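Local coordinates for protein putative acetyl xylan esterase (Cellvibrio japonicus, PDB 2W9X) that removes acetyl groups from the plant cell wall polysaccharides glucomannan and xylan, with a large preference for glucomannan, at residues P182-A185 against K186-A190. Residues are numbered along the deposited sequence; the frame is centred on the assembly and turned at random.
Sequences PLTA and KAFDA
Ala-185 O accepts two backbone bonds at the end of helix 180-187. Ala-190 N donates a nearly straight bond to Ala-185 O (3.0 Å, N-H...O angle 178°). Phe-188 N reaches Ala-185 O at 3.1 Å, an added bond of the last turn. The two donors come from opposite faces of the carbonyl plane. One turn earlier, Lys-186 N bonds Pro-182 O at 3.0 Å. Ala-187 N is held loosely, sharing weak bonds between Leu-183 O and Thr-184 O.

Side chains lie against these carbonyls. Thr-184 O sits at the edge of the Phe-188 ring, near its plane and 3.3 Å from CD2. The ring then packs on Leu-353 of helix 339-354. Lys-186 CG sits beside its own backbone N (chi1 -74°), which brings it to 3.3 Å from Pro-182 O. Beyond CG the chain is extended, and NZ forms a salt bridge with Glu-112.

Ala-185 CB and Ala-190 CB both touch Ile-145 of the parallel sheet. Asp-189 has positive phi (48°) and turns the chain toward edge strand 191-196. With Ala-190 N to Ala-185 O and a weak Asp-189 N to Lys-186 O bond (3.3 Å), this is a Schellman motif, ending a helix in the SGNH-hydrolase (GDSL-like) part of the esterase.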
loop_
_atom_site.group_PDB
_atom_site.type_symbol
_atom_site.label_atom_id
_atom_site.label_comp_id
_atom_site.label_asym_id
_atom_site.label_seq_id
_atom_site.Cartn_x
_atom_site.Cartn_y
_atom_site.Cartn_z
ATOM N N PRO B 182 -15.141 14.210 0.444
ATOM C CA PRO B 182 -15.775 14.918 -0.694
ATOM C C PRO B 182 -14.779 15.637 -1.604
ATOM O O PRO B 182 -14.940 15.596 -2.823
ATOM C CB PRO B 182 -16.724 15.898 -0.004
ATOM C CG PRO B 182 -17.126 15.154 1.222
ATOM C CD PRO B 182 -15.790 14.587 1.713
ATOM N N LEU B 183 -13.749 16.263 -1.026
ATOM C CA LEU B 183 -12.732 16.964 -1.821
ATOM C C LEU B 183 -11.949 16.002 -2.709
ATOM O O LEU B 183 -11.685 16.312 -3.872
ATOM C CB LEU B 183 -11.753 17.753 -0.939
ATOM C CG LEU B 183 -12.209 18.898 -0.038
ATOM C CD1 LEU B 183 -10.978 19.454 0.680
ATOM C CD2 LEU B 183 -12.995 20.003 -0.792
ATOM N N THR B 184 -11.578 14.840 -2.170
ATOM C CA THR B 184 -10.948 13.803 -2.992
ATOM C C THR B 184 -11.862 13.315 -4.135
ATOM O O THR B 184 -11.430 13.240 -5.279
ATOM C CB THR B 184 -10.411 12.628 -2.130
ATOM O OG1 THR B 184 -9.528 13.156 -1.125
ATOM C CG2 THR B 184 -9.637 11.628 -2.966
ATOM N N ALA B 185 -13.110 12.983 -3.827
ATOM C CA ALA B 185 -14.040 12.494 -4.845
ATOM C C ALA B 185 -14.235 13.513 -5.989
ATOM O O ALA B 185 -14.289 13.151 -7.163
ATOM C CB ALA B 185 -15.353 12.160 -4.212
ATOM N N LYS B 186 -14.308 14.794 -5.637
ATOM C CA LYS B 186 -14.545 15.856 -6.626
ATOM C C LYS B 186 -13.393 16.055 -7.615
ATOM O O LYS B 186 -13.628 16.406 -8.785
ATOM C CB LYS B 186 -14.947 17.156 -5.927
ATOM C CG LYS B 186 -16.398 17.093 -5.406
ATOM C CD LYS B 186 -16.785 18.335 -4.625
ATOM C CE LYS B 186 -18.253 18.294 -4.256
ATOM N NZ LYS B 186 -18.650 19.522 -3.493
ATOM N N ALA B 187 -12.160 15.791 -7.166
ATOM C CA ALA B 187 -10.984 15.865 -8.049
ATOM C C ALA B 187 -11.023 14.792 -9.143
ATOM O O ALA B 187 -10.392 14.943 -10.191
ATOM C CB ALA B 187 -9.682 15.772 -7.245
ATOM N N PHE B 188 -11.773 13.718 -8.904
ATOM C CA PHE B 188 -11.889 12.632 -9.874
ATOM C C PHE B 188 -13.285 12.558 -10.511
ATOM O O PHE B 188 -13.554 11.652 -11.296
ATOM C CB PHE B 188 -11.530 11.287 -9.220
ATOM C CG PHE B 188 -10.092 11.181 -8.787
ATOM C CD1 PHE B 188 -9.090 10.883 -9.712
ATOM C CD2 PHE B 188 -9.734 11.365 -7.446
ATOM C CE1 PHE B 188 -7.738 10.787 -9.317
ATOM C CE2 PHE B 188 -8.387 11.272 -7.036
ATOM C CZ PHE B 188 -7.386 10.978 -7.971
ATOM N N ASP B 189 -14.155 13.512 -10.171
ATOM C CA ASP B 189 -15.572 13.486 -10.545
ATOM C C ASP B 189 -16.233 12.135 -10.248
ATOM O O ASP B 189 -16.898 11.546 -11.105
ATOM C CB ASP B 189 -15.780 13.901 -12.014
ATOM C CG ASP B 189 -17.241 14.120 -12.361
ATOM O OD1 ASP B 189 -18.022 14.525 -11.464
ATOM O OD2 ASP B 189 -17.609 13.877 -13.534
ATOM N N ALA B 190 -16.038 11.661 -9.021
ATOM C CA ALA B 190 -16.644 10.406 -8.573
ATOM C C ALA B 190 -17.796 10.679 -7.638
ATOM O O ALA B 190 -17.798 11.663 -6.907
ATOM C CB ALA B 190 -15.609 9.535 -7.868
#